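Local coordinates for protein RE68959p (PDB 6XWU) that serves as the fruit-fly centromere protein CENP-C, whose C-terminal cupin domain forms a dimer and probably helps to bring the CENP-A chaperone CAL1 to centromeres, at residues Y1341-M1346 and S1395-I1400; L1354-Q1359 and L1406-S1411; F1314-G1319 and R1337-Q1342; D1292-A1297 and S1307-L1312. All blocks are in the same frame, centred on the assembly; numbering follows the deposited sequence.

Overall arrangement
Read from the N terminus, the modelled domain starts with helix 1275-1287, and contact 4 then closes a short excursion of the chain before the barrel begins. Contact 3 follows in series, bringing the first hairpin against the turn after strand 1333-1338. That turn holds Tyr1341 and Gln1342, shared with contact 1, which opens where contact 3 ends. Contacts 1 and 2 cross: strand 1354-1358 leaves from inside the span closed by 1395-1400, and its partner 1404-1410 follows afterwards. Each pairs strands in a different antiparallel sheet, and the sheets meet where Ile1396 CD1 packs on Leu1356 CD1 at 3.7 Å. Contacts 2 and 4 both also touch the second subunit.

Contact 1 (Y1341-M1346 and S1395-I1400); sequences YQKRSM and SIQNAI
Gln1397 and Lys1343 sit opposite each other as an antiparallel non-hydrogen-bonded pair, and their side chains run side by side in the same direction. Along the glutamine, CB lies near the backbone carbonyl of Gln1342, and CG passes Gln1342 O at 3.7 Å. Because CG is anti to the backbone N (chi1 177°) and the chain beyond it is extended, CD arrives beside the lysine and NE2 lies 3.6 Å from Lys1343 CE. At the tip, OE1 accepts a hydrogen bond from Lys1343 NZ at 2.8 Å, the amine standing above the amide carbonyl plane, 39° out of it. Another acceptor, Tyr1341 O, is 3.3 Å from Gln1397 OE1, a closeness that the nearby ammonium probably eases. An alanine here has no OE1, and the Lys1343 amine would probably be left without this mate and its chain freer to turn. Strands 1343-1348 and 1393-1398 belong to the smaller of the two antiparallel sheets of the cupin barrel, and run at 171° here. On the other face Arg1344 pairs with Ile1396: Arg1344 N gives a bond to Ile1396 O at 2.8 Å, and the return bond is weak. There the Arg1344 guanidinium reaches across to the larger sheet, NE bonding Tyr1322 OH, while NH1 bonds Tyr1394 OH. Asn1398 N binds Gln1342 O at 2.8 Å, while Asn1398 OD1 takes the backbone N of Ile1400 in an Asx turn and ND2 goes to Lys1402 O and Lys1339 O. Tyr1341 N reaches Ile1400 O at 3.1 Å, its ring CE1 coming 3.4 Å from Ala1399 O at the ring edge.

Contact 2 (L1354-Q1359 and L1406-S1411); sequences LKLLVQ and LMCIRS
Lys1355 with Ile1409 and Leu1357 with Met1407 each exchange two backbone hydrogen bonds, from 2.7 Å (Lys1355 N to Ile1409 O) upward, holding the antiparallel strands at 160° with axes 4.5 Å apart. On one face Leu1354 CD1 meets Cys1408 SG at 3.7 Å. Beside them Leu1356 and Leu1406 cross obliquely, CD2 of the former 3.9 Å from CD1 of the latter. This face looks into the cupin barrel, where Ile1396 of the facing sheet covers both leucines. The opposite face, with Leu1357, Met1407 and Ile1409, packs on the second subunit, Ile1409 against Ile1409 of that chain, so one strand pair serves both core and dimer interface. Lys1355 bends at its end (chi4 70°), and NZ gives a bond to a water 2.9 Å away that also donates to Ile1409 O and hydrogen-bonds Ser1411 OG. Ile1409 O is thereby gripped by both a backbone N-H and a water. At the far end Gln1359 CG lies 4.1 Å from Met1407 CB; an alanine in its place would probably open a gap beside this methionine and weaken the packing on Gln1359 of the second subunit.

Contact 3 (F1314-G1319 and R1337-Q1342); sequences FYQVDG and RFKPYQ
Arg1337 lays its guanidinium flat over one face of the Phe1314 ring, a compact cation-pi stack at the tight side of this contact. CZ of Arg1337 stands 3.8 Å from the ring centroid of Phe1314, 12° off the ring normal, and the planes are 30° apart. NH2 of Arg1337 lies over the same face, 3.2 Å from Phe1314 CD2. A bend at chi3 (-74°) turns the group over the ring, and outside partners fix its rotation: NE bonds Leu1287 O and NH1 forms a salt bridge with Asp1321. Gln1342 makes the second firm link, its NE2 donating to Gly1319 O at 2.6 Å from well above the carbonyl plane, while its OE1 accepts Lys1339 N at 2.9 Å. The exposed side is looser. There Gln1316 and Lys1339 cross at about a right angle, NE2 and NZ only 3.2 Å apart as two donors that do not bond, with Gln1316 NE2 turned to Asp1321 OD1 instead. OE1 of Gln1342 thus closes the type II beta turn 1339-1342 on itself and NE2 ties it to the hairpin; this turn links strands 1333-1338 and 1343-1348 of different sheets at the cupin barrel's corner.

Contact 4 (D1292-A1297 and S1307-L1312); sequences DAPPSA and SSANEL
Pro1294 turns its ring toward the 3-10 turn 1309-1311, CG 4.5 Å from Ala1309 CB in a light apolar touch, with the Asn1310 side chain running alongside it the other way. This turn lies in the lead-in to the cupin barrel, between helix 1275-1287 and strand 1315-1317. Still in the first shell, Asn1310 ND2 is modelled too close to the Pro1294 carbonyl, so its position is doubtful, and its weak bond to Pro1295 O carries little weight. The same doubt covers Asn1310 OD1, modelled 3.3 Å from another acceptor, Pro1295 O. The asparagine reaches the prolines because its CG is anti to the carbonyl carbon (chi1 -55°), beside its own backbone N. One shell out, the turn is held by Glu1311 N to Ser1308 O at 2.9 Å and Leu1312 N to Ala1309 O at 3.1 Å. Trp1286 of the helix backs both segments, touching Pro1294 and Leu1312, and Leu1283 packs on Ala1309. Farther out the second subunit takes part: Asp1384 of that chain binds Ala1309 N, and Ser1307 joins a strand of it in antiparallel pairing. Ser1307 OG, also bonded to Asn1326 N, donates to Glu1311 OE1 at 2.7 Å, meeting the carboxylate from above its plane, 48° out of it.

Contact 1 (Y1341-M1346 and S1395-I1400)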
loop_
_atom_site.group_PDB
_atom_site.type_symbol
_atom_site.label_atom_id
_atom_site.label_comp_id
_atom_site.label_asym_id
_atom_site.label_seq_id
_atom_site.Cartn_x
_atom_site.Cartn_y
_atom_site.Cartn_z
ATOM N N TYR A 1341 9.495 1.085 19.768
ATOM C CA TYR A 1341 8.613 1.706 20.755
ATOM C C TYR A 1341 8.429 3.207 20.538
ATOM O O TYR A 1341 7.976 3.910 21.443
ATOM C CB TYR A 1341 9.118 1.448 22.176
ATOM C CG TYR A 1341 9.115 -0.011 22.562
ATOM C CD1 TYR A 1341 8.007 -0.811 22.326
ATOM C CD2 TYR A 1341 10.218 -0.584 23.167
ATOM C CE1 TYR A 1341 7.999 -2.143 22.685
ATOM C CE2 TYR A 1341 10.220 -1.912 23.532
ATOM C CZ TYR A 1341 9.112 -2.686 23.290
ATOM O OH TYR A 1341 9.129 -4.014 23.660
ATOM N N GLN A 1342 8.764 3.724 19.359
ATOM C CA GLN A 1342 8.683 5.164 19.131
ATOM C C GLN A 1342 7.233 5.640 19.032
ATOM O O GLN A 1342 6.373 4.937 18.496
ATOM C CB GLN A 1342 9.428 5.543 17.855
ATOM C CG GLN A 1342 9.514 7.042 17.651
ATOM C CD GLN A 1342 10.443 7.442 16.528
ATOM O OE1 GLN A 1342 10.672 6.680 15.597
ATOM N NE2 GLN A 1342 10.985 8.654 16.614
ATOM N N LYS A 1343 6.985 6.862 19.528
ATOM C CA LYS A 1343 5.670 7.494 19.537
ATOM C C LYS A 1343 5.613 8.630 18.523
ATOM O O LYS A 1343 6.505 9.488 18.500
ATOM C CB LYS A 1343 5.352 8.069 20.920
ATOM C CG LYS A 1343 5.405 7.119 22.100
ATOM C CD LYS A 1343 4.688 7.777 23.285
ATOM C CE LYS A 1343 4.329 6.794 24.385
ATOM N NZ LYS A 1343 5.514 6.029 24.859
ATOM N N ARG A 1344 4.554 8.662 17.714
ATOM C CA ARG A 1344 4.214 9.838 16.920
ATOM C C ARG A 1344 3.141 10.626 17.657
ATOM O O ARG A 1344 2.085 10.075 17.989
ATOM C CB ARG A 1344 3.718 9.447 15.524
ATOM C CG ARG A 1344 3.446 10.658 14.592
ATOM C CD ARG A 1344 3.163 10.157 13.181
ATOM N NE ARG A 1344 3.030 11.185 12.139
ATOM C CZ ARG A 1344 1.872 11.613 11.638
ATOM N NH1 ARG A 1344 0.718 11.168 12.115
ATOM N NH2 ARG A 1344 1.860 12.509 10.662
ATOM N N SER A 1345 3.405 11.910 17.897
ATOM C CA SER A 1345 2.505 12.729 18.690
ATOM C C SER A 1345 1.155 12.874 17.997
ATOM O O SER A 1345 0.981 12.545 16.822
ATOM C CB SER A 1345 3.116 14.106 18.954
ATOM O OG SER A 1345 4.293 13.990 19.735
ATOM N N MET A 1346 0.184 13.371 18.754
ATOM C CA MET A 1346 -1.171 13.471 18.239
ATOM C C MET A 1346 -1.228 14.424 17.054
ATOM O O MET A 1346 -0.650 15.516 17.084
ATOM C CB MET A 1346 -2.121 13.956 19.336
ATOM C CG MET A 1346 -3.576 13.935 18.916
ATOM S SD MET A 1346 -4.108 15.514 18.213
ATOM C CE MET A 1346 -4.650 16.362 19.701
ATOM N N SER A 1395 -3.105 9.265 17.451
ATOM C CA SER A 1395 -1.727 9.073 17.879
ATOM C C SER A 1395 -1.295 7.664 17.490
ATOM O O SER A 1395 -2.123 6.751 17.432
ATOM C CB SER A 1395 -1.580 9.262 19.402
ATOM O OG SER A 1395 -1.674 10.629 19.764
ATOM N N ILE A 1396 0.002 7.480 17.236
ATOM C CA ILE A 1396 0.535 6.189 16.805
ATOM C C ILE A 1396 1.755 5.849 17.642
ATOM O O ILE A 1396 2.626 6.700 17.860
ATOM C CB ILE A 1396 0.930 6.195 15.314
ATOM C CG1 ILE A 1396 -0.239 6.622 14.422
ATOM C CG2 ILE A 1396 1.466 4.825 14.914
ATOM C CD1 ILE A 1396 0.198 6.941 13.011
ATOM N N GLN A 1397 1.838 4.598 18.091
ATOM C CA GLN A 1397 3.032 4.133 18.777
ATOM C C GLN A 1397 3.462 2.791 18.205
ATOM O O GLN A 1397 2.630 1.899 18.018
ATOM C CB GLN A 1397 2.813 4.007 20.289
ATOM C CG GLN A 1397 4.034 3.442 20.998
ATOM C CD GLN A 1397 4.041 3.717 22.488
ATOM O OE1 GLN A 1397 5.103 3.883 23.088
ATOM N NE2 GLN A 1397 2.860 3.755 23.095
ATOM N N ASN A 1398 4.754 2.668 17.909
ATOM C CA ASN A 1398 5.323 1.378 17.547
ATOM C C ASN A 1398 5.151 0.427 18.728
ATOM O O ASN A 1398 5.580 0.736 19.844
ATOM C CB ASN A 1398 6.796 1.563 17.184
ATOM C CG ASN A 1398 7.421 0.314 16.618
ATOM O OD1 ASN A 1398 6.790 -0.736 16.557
ATOM N ND2 ASN A 1398 8.673 0.425 16.193
ATOM N N ALA A 1399 4.480 -0.708 18.509
ATOM C CA ALA A 1399 4.177 -1.596 19.629
ATOM C C ALA A 1399 5.299 -2.564 19.978
ATOM O O ALA A 1399 5.199 -3.243 21.006
ATOM C CB ALA A 1399 2.904 -2.401 19.356
ATOM N N ILE A 1400 6.359 -2.654 19.175
ATOM C CA ILE A 1400 7.362 -3.699 19.354
ATOM C C ILE A 1400 8.760 -3.093 19.435
ATOM O O ILE A 1400 8.992 -1.934 19.083
ATOM C CB ILE A 1400 7.298 -4.756 18.232
ATOM C CG1 ILE A 1400 7.339 -4.075 16.858
ATOM C CG2 ILE A 1400 6.032 -5.577 18.363
ATOM C CD1 ILE A 1400 7.476 -5.042 15.716
#

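Contact 2 (L1354-Q1359 and L1406-S1411)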
loop_
_atom_site.group_PDB
_atom_site.type_symbol
_atom_site.label_atom_id
_atom_site.label_comp_id
_atom_site.label_asym_id
_atom_site.label_seq_id
_atom_site.Cartn_x
_atom_site.Cartn_y
_atom_site.Cartn_z
ATOM N N LEU A 1354 -7.428 9.802 5.938
ATOM C CA LEU A 1354 -6.285 9.011 5.534
ATOM C C LEU A 1354 -6.513 7.564 5.913
ATOM O O LEU A 1354 -7.415 7.228 6.684
ATOM C CB LEU A 1354 -4.977 9.558 6.126
ATOM C CG LEU A 1354 -4.706 9.552 7.623
ATOM C CD1 LEU A 1354 -3.218 9.564 7.844
ATOM C CD2 LEU A 1354 -5.329 10.764 8.273
ATOM N N LYS A 1355 -5.715 6.698 5.301
ATOM C CA LYS A 1355 -5.671 5.301 5.688
ATOM C C LYS A 1355 -4.242 4.982 6.087
ATOM O O LYS A 1355 -3.299 5.463 5.457
ATOM C CB LYS A 1355 -6.142 4.381 4.545
ATOM C CG LYS A 1355 -7.569 4.679 4.061
ATOM C CD LYS A 1355 -7.937 3.856 2.834
ATOM C CE LYS A 1355 -9.287 4.274 2.269
ATOM N NZ LYS A 1355 -9.220 5.623 1.660
ATOM N N LEU A 1356 -4.085 4.210 7.148
ATOM C CA LEU A 1356 -2.773 3.747 7.585
ATOM C C LEU A 1356 -2.747 2.244 7.422
ATOM O O LEU A 1356 -3.637 1.558 7.931
ATOM C CB LEU A 1356 -2.501 4.127 9.044
ATOM C CG LEU A 1356 -2.704 5.597 9.400
ATOM C CD1 LEU A 1356 -2.579 5.766 10.916
ATOM C CD2 LEU A 1356 -1.693 6.457 8.671
ATOM N N LEU A 1357 -1.751 1.733 6.692
ATOM C CA LEU A 1357 -1.689 0.319 6.342
ATOM C C LEU A 1357 -0.329 -0.205 6.789
ATOM O O LEU A 1357 0.701 0.351 6.399
ATOM C CB LEU A 1357 -1.889 0.134 4.834
ATOM C CG LEU A 1357 -1.807 -1.270 4.228
ATOM C CD1 LEU A 1357 -2.658 -2.234 5.013
ATOM C CD2 LEU A 1357 -2.266 -1.229 2.787
ATOM N N VAL A 1358 -0.318 -1.246 7.612
ATOM C CA VAL A 1358 0.933 -1.710 8.215
ATOM C C VAL A 1358 1.723 -2.511 7.189
ATOM O O VAL A 1358 1.230 -3.502 6.639
ATOM C CB VAL A 1358 0.676 -2.541 9.480
ATOM C CG1 VAL A 1358 2.008 -2.975 10.089
ATOM C CG2 VAL A 1358 -0.128 -1.732 10.499
ATOM N N GLN A 1359 2.958 -2.074 6.927
ATOM C CA GLN A 1359 3.848 -2.760 5.995
ATOM C C GLN A 1359 4.802 -3.707 6.702
ATOM O O GLN A 1359 5.186 -4.733 6.131
ATOM C CB GLN A 1359 4.640 -1.736 5.184
ATOM C CG GLN A 1359 3.830 -1.131 4.054
ATOM C CD GLN A 1359 4.062 -1.868 2.751
ATOM O OE1 GLN A 1359 5.189 -2.242 2.436
ATOM N NE2 GLN A 1359 2.996 -2.094 1.993
ATOM N N LEU A 1406 4.778 1.820 8.404
ATOM C CA LEU A 1406 3.404 1.874 7.930
ATOM C C LEU A 1406 3.326 2.726 6.668
ATOM O O LEU A 1406 4.156 3.606 6.436
ATOM C CB LEU A 1406 2.432 2.388 9.010
ATOM C CG LEU A 1406 2.392 3.811 9.542
ATOM C CD1 LEU A 1406 1.838 4.794 8.526
ATOM C CD2 LEU A 1406 1.529 3.858 10.802
ATOM N N MET A 1407 2.335 2.421 5.842
ATOM C CA MET A 1407 2.049 3.187 4.643
ATOM C C MET A 1407 0.948 4.185 4.977
ATOM O O MET A 1407 -0.031 3.839 5.649
ATOM C CB MET A 1407 1.629 2.254 3.505
ATOM C CG MET A 1407 1.249 2.981 2.229
ATOM S SD MET A 1407 0.694 1.917 0.881
ATOM C CE MET A 1407 2.028 0.722 0.777
ATOM N N CYS A 1408 1.136 5.431 4.550
ATOM C CA CYS A 1408 0.169 6.499 4.762
ATOM C C CYS A 1408 -0.461 6.844 3.421
ATOM O O CYS A 1408 0.257 7.204 2.482
ATOM C CB CYS A 1408 0.839 7.728 5.372
ATOM S SG CYS A 1408 -0.303 9.088 5.606
ATOM N N ILE A 1409 -1.793 6.725 3.342
ATOM C CA ILE A 1409 -2.572 6.952 2.124
ATOM C C ILE A 1409 -3.540 8.087 2.411
ATOM O O ILE A 1409 -4.511 7.896 3.152
ATOM C CB ILE A 1409 -3.358 5.702 1.698
ATOM C CG1 ILE A 1409 -2.459 4.465 1.596
ATOM C CG2 ILE A 1409 -4.143 5.965 0.427
ATOM C CD1 ILE A 1409 -3.238 3.168 1.421
ATOM N N ARG A 1410 -3.327 9.240 1.790
ATOM C CA ARG A 1410 -4.191 10.387 2.022
ATOM C C ARG A 1410 -5.234 10.519 0.922
ATOM O O ARG A 1410 -4.974 10.210 -0.246
ATOM C CB ARG A 1410 -3.358 11.665 2.137
ATOM C CG ARG A 1410 -2.342 11.572 3.274
ATOM C CD ARG A 1410 -2.358 12.794 4.197
ATOM N NE ARG A 1410 -1.858 13.990 3.519
ATOM C CZ ARG A 1410 -1.880 15.218 4.033
ATOM N NH1 ARG A 1410 -2.383 15.433 5.248
ATOM N NH2 ARG A 1410 -1.398 16.233 3.324
ATOM N N SER A 1411 -6.430 10.950 1.323
ATOM C CA SER A 1411 -7.510 11.295 0.408
ATOM C C SER A 1411 -7.691 12.813 0.384
ATOM O O SER A 1411 -8.201 13.369 -0.590
ATOM C CB SER A 1411 -8.816 10.613 0.825
ATOM O OG SER A 1411 -8.786 9.228 0.524
HETATM O O HOH W 1 -7.209 7.697 2.161
#

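Contact 3 (F1314-G1319 and R1337-Q1342)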
loop_
_atom_site.group_PDB
_atom_site.type_symbol
_atom_site.label_atom_id
_atom_site.label_comp_id
_atom_site.label_asym_id
_atom_site.label_seq_id
_atom_site.Cartn_x
_atom_site.Cartn_y
_atom_site.Cartn_z
ATOM N N PHE A 1314 14.142 8.927 2.527
ATOM C CA PHE A 1314 13.616 9.166 3.864
ATOM C C PHE A 1314 14.158 10.482 4.417
ATOM O O PHE A 1314 15.349 10.790 4.275
ATOM C CB PHE A 1314 13.955 7.996 4.797
ATOM C CG PHE A 1314 13.000 6.832 4.680
ATOM C CD1 PHE A 1314 11.783 6.841 5.353
ATOM C CD2 PHE A 1314 13.309 5.737 3.876
ATOM C CE1 PHE A 1314 10.888 5.782 5.233
ATOM C CE2 PHE A 1314 12.423 4.665 3.751
ATOM C CZ PHE A 1314 11.210 4.688 4.429
ATOM N N TYR A 1315 13.274 11.268 5.026
ATOM C CA TYR A 1315 13.643 12.486 5.735
ATOM C C TYR A 1315 13.039 12.434 7.131
ATOM O O TYR A 1315 11.923 11.951 7.310
ATOM C CB TYR A 1315 13.152 13.736 4.995
ATOM N N GLN A 1316 13.755 12.943 8.125
ATOM C CA GLN A 1316 13.266 12.872 9.495
ATOM C C GLN A 1316 12.578 14.175 9.883
ATOM O O GLN A 1316 13.132 15.262 9.679
ATOM C CB GLN A 1316 14.402 12.565 10.463
ATOM C CG GLN A 1316 13.917 11.967 11.763
ATOM C CD GLN A 1316 15.047 11.425 12.598
ATOM O OE1 GLN A 1316 15.638 12.147 13.392
ATOM N NE2 GLN A 1316 15.352 10.141 12.428
ATOM N N VAL A 1317 11.367 14.062 10.434
ATOM C CA VAL A 1317 10.613 15.203 10.952
ATOM C C VAL A 1317 10.139 14.860 12.357
ATOM O O VAL A 1317 9.383 13.897 12.537
ATOM C CB VAL A 1317 9.407 15.560 10.063
ATOM C CG1 VAL A 1317 8.601 16.689 10.691
ATOM C CG2 VAL A 1317 9.865 15.936 8.656
ATOM N N ASP A 1318 10.560 15.660 13.338
ATOM C CA ASP A 1318 10.198 15.473 14.748
ATOM C C ASP A 1318 10.367 14.015 15.173
ATOM O O ASP A 1318 9.493 13.412 15.801
ATOM C CB ASP A 1318 8.775 15.962 15.028
ATOM C CG ASP A 1318 8.603 17.447 14.761
ATOM O OD1 ASP A 1318 9.587 18.212 14.934
ATOM O OD2 ASP A 1318 7.478 17.850 14.383
ATOM N N GLY A 1319 11.502 13.434 14.788
ATOM C CA GLY A 1319 11.878 12.108 15.224
ATOM C C GLY A 1319 11.427 10.960 14.341
ATOM O O GLY A 1319 11.954 9.852 14.491
ATOM N N ARG A 1337 8.484 5.284 9.031
ATOM C CA ARG A 1337 9.347 4.298 9.673
ATOM C C ARG A 1337 9.564 4.695 11.129
ATOM O O ARG A 1337 9.955 5.834 11.416
ATOM C CB ARG A 1337 10.680 4.196 8.919
ATOM C CG ARG A 1337 11.783 3.409 9.624
ATOM C CD ARG A 1337 13.180 3.923 9.201
ATOM N NE ARG A 1337 13.532 3.495 7.853
ATOM C CZ ARG A 1337 14.426 4.106 7.081
ATOM N NH1 ARG A 1337 15.063 5.190 7.511
ATOM N NH2 ARG A 1337 14.681 3.633 5.873
ATOM N N PHE A 1338 9.312 3.760 12.046
ATOM C CA PHE A 1338 9.325 4.022 13.484
ATOM C C PHE A 1338 10.470 3.258 14.135
ATOM O O PHE A 1338 10.609 2.054 13.910
ATOM C CB PHE A 1338 8.018 3.563 14.144
ATOM C CG PHE A 1338 6.848 4.514 13.955
ATOM C CD1 PHE A 1338 6.307 4.713 12.703
ATOM C CD2 PHE A 1338 6.263 5.144 15.045
ATOM C CE1 PHE A 1338 5.215 5.570 12.530
ATOM C CE2 PHE A 1338 5.176 6.010 14.887
ATOM C CZ PHE A 1338 4.650 6.212 13.626
ATOM N N LYS A 1339 11.262 3.952 14.951
ATOM C CA LYS A 1339 12.219 3.280 15.814
ATOM C C LYS A 1339 11.476 2.440 16.850
ATOM O O LYS A 1339 10.274 2.628 17.062
ATOM C CB LYS A 1339 13.114 4.309 16.498
ATOM C CG LYS A 1339 13.914 5.159 15.519
ATOM C CD LYS A 1339 14.906 6.051 16.255
ATOM C CE LYS A 1339 15.976 6.590 15.313
ATOM N NZ LYS A 1339 15.667 7.949 14.793
ATOM N N PRO A 1340 12.166 1.494 17.495
ATOM C CA PRO A 1340 11.514 0.647 18.508
ATOM C C PRO A 1340 10.763 1.450 19.560
ATOM O O PRO A 1340 11.295 2.392 20.149
ATOM C CB PRO A 1340 12.688 -0.121 19.120
ATOM C CG PRO A 1340 13.646 -0.270 17.967
ATOM C CD PRO A 1340 13.511 0.993 17.145
ATOM N N TYR A 1341 9.495 1.085 19.768
ATOM C CA TYR A 1341 8.613 1.706 20.755
ATOM C C TYR A 1341 8.429 3.207 20.538
ATOM O O TYR A 1341 7.976 3.910 21.443
ATOM C CB TYR A 1341 9.118 1.448 22.176
ATOM C CG TYR A 1341 9.115 -0.011 22.562
ATOM C CD1 TYR A 1341 8.007 -0.811 22.326
ATOM C CD2 TYR A 1341 10.218 -0.584 23.167
ATOM C CE1 TYR A 1341 7.999 -2.143 22.685
ATOM C CE2 TYR A 1341 10.220 -1.912 23.532
ATOM C CZ TYR A 1341 9.112 -2.686 23.290
ATOM O OH TYR A 1341 9.129 -4.014 23.660
ATOM N N GLN A 1342 8.764 3.724 19.359
ATOM C CA GLN A 1342 8.683 5.164 19.131
ATOM C C GLN A 1342 7.233 5.640 19.032
ATOM O O GLN A 1342 6.373 4.937 18.496
ATOM C CB GLN A 1342 9.428 5.543 17.855
ATOM C CG GLN A 1342 9.514 7.042 17.651
ATOM C CD GLN A 1342 10.443 7.442 16.528
ATOM O OE1 GLN A 1342 10.672 6.680 15.597
ATOM N NE2 GLN A 1342 10.985 8.654 16.614
#

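Contact 4 (D1292-A1297 and S1307-L1312)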
loop_
_atom_site.group_PDB
_atom_site.type_symbol
_atom_site.label_atom_id
_atom_site.label_comp_id
_atom_site.label_asym_id
_atom_site.label_seq_id
_atom_site.Cartn_x
_atom_site.Cartn_y
_atom_site.Cartn_z
ATOM N N ASP A 1292 20.499 -1.424 1.771
ATOM C CA ASP A 1292 20.768 -0.370 0.806
ATOM C C ASP A 1292 19.604 -0.210 -0.174
ATOM O O ASP A 1292 18.692 -1.041 -0.252
ATOM C CB ASP A 1292 22.060 -0.664 0.044
ATOM C CG ASP A 1292 23.257 0.077 0.612
ATOM O OD1 ASP A 1292 23.233 0.441 1.809
ATOM O OD2 ASP A 1292 24.222 0.298 -0.147
ATOM N N ALA A 1293 19.661 0.876 -0.943
ATOM C CA ALA A 1293 18.569 1.221 -1.843
ATOM C C ALA A 1293 18.425 0.165 -2.936
ATOM O O ALA A 1293 19.431 -0.351 -3.437
ATOM C CB ALA A 1293 18.803 2.596 -2.466
ATOM N N PRO A 1294 17.201 -0.180 -3.329
ATOM C CA PRO A 1294 17.025 -1.199 -4.359
ATOM C C PRO A 1294 17.634 -0.744 -5.670
ATOM O O PRO A 1294 17.769 0.468 -5.926
ATOM C CB PRO A 1294 15.501 -1.346 -4.461
ATOM C CG PRO A 1294 14.951 -0.087 -3.898
ATOM C CD PRO A 1294 15.914 0.337 -2.836
ATOM N N PRO A 1295 18.020 -1.679 -6.534
ATOM C CA PRO A 1295 18.689 -1.296 -7.780
ATOM C C PRO A 1295 17.700 -0.718 -8.777
ATOM O O PRO A 1295 16.483 -0.866 -8.647
ATOM C CB PRO A 1295 19.275 -2.617 -8.284
ATOM C CG PRO A 1295 18.284 -3.633 -7.811
ATOM C CD PRO A 1295 17.772 -3.132 -6.472
ATOM N N SER A 1296 18.244 -0.037 -9.780
ATOM C CA SER A 1296 17.421 0.413 -10.888
ATOM C C SER A 1296 17.103 -0.763 -11.801
ATOM O O SER A 1296 17.691 -1.842 -11.698
ATOM C CB SER A 1296 18.119 1.510 -11.685
ATOM O OG SER A 1296 17.344 1.869 -12.818
ATOM N N ALA A 1297 16.177 -0.539 -12.726
ATOM C CA ALA A 1297 15.722 -1.644 -13.555
ATOM C C ALA A 1297 15.334 -1.211 -14.961
ATOM O O ALA A 1297 15.706 -1.867 -15.940
ATOM C CB ALA A 1297 14.540 -2.337 -12.886
ATOM N N SER A 1307 6.220 6.642 -10.303
ATOM C CA SER A 1307 7.101 6.952 -9.184
ATOM C C SER A 1307 7.743 5.649 -8.714
ATOM O O SER A 1307 7.089 4.825 -8.061
ATOM C CB SER A 1307 6.342 7.642 -8.050
ATOM O OG SER A 1307 7.260 8.284 -7.169
ATOM N N SER A 1308 9.016 5.457 -9.044
ATOM C CA SER A 1308 9.627 4.184 -8.693
ATOM C C SER A 1308 10.031 4.162 -7.222
ATOM O O SER A 1308 10.192 5.201 -6.573
ATOM C CB SER A 1308 10.844 3.904 -9.577
ATOM O OG SER A 1308 11.985 4.573 -9.094
ATOM N N ALA A 1309 10.207 2.944 -6.698
ATOM C CA ALA A 1309 10.702 2.803 -5.333
ATOM C C ALA A 1309 12.035 3.521 -5.133
ATOM O O ALA A 1309 12.311 4.020 -4.037
ATOM C CB ALA A 1309 10.837 1.321 -4.985
ATOM N N ASN A 1310 12.880 3.575 -6.164
ATOM C CA ASN A 1310 14.162 4.265 -6.022
ATOM C C ASN A 1310 13.995 5.768 -5.875
ATOM O O ASN A 1310 14.949 6.448 -5.479
ATOM C CB ASN A 1310 15.059 3.958 -7.216
ATOM C CG ASN A 1310 15.245 2.475 -7.424
ATOM O OD1 ASN A 1310 14.602 1.869 -8.283
ATOM N ND2 ASN A 1310 16.118 1.876 -6.628
ATOM N N GLU A 1311 12.808 6.297 -6.186
ATOM C CA GLU A 1311 12.540 7.712 -5.974
ATOM C C GLU A 1311 12.492 8.040 -4.498
ATOM O O GLU A 1311 12.784 9.176 -4.111
ATOM C CB GLU A 1311 11.215 8.118 -6.626
ATOM C CG GLU A 1311 11.329 8.575 -8.064
ATOM C CD GLU A 1311 10.352 9.677 -8.408
ATOM O OE1 GLU A 1311 9.195 9.363 -8.740
ATOM O OE2 GLU A 1311 10.741 10.863 -8.346
ATOM N N LEU A 1312 12.134 7.058 -3.670
ATOM C CA LEU A 1312 11.896 7.291 -2.257
ATOM C C LEU A 1312 13.184 7.711 -1.560
ATOM O O LEU A 1312 14.244 7.118 -1.775
ATOM C CB LEU A 1312 11.321 6.034 -1.604
ATOM C CG LEU A 1312 9.951 5.586 -2.147
ATOM C CD1 LEU A 1312 9.575 4.174 -1.705
ATOM C CD2 LEU A 1312 8.876 6.577 -1.730
#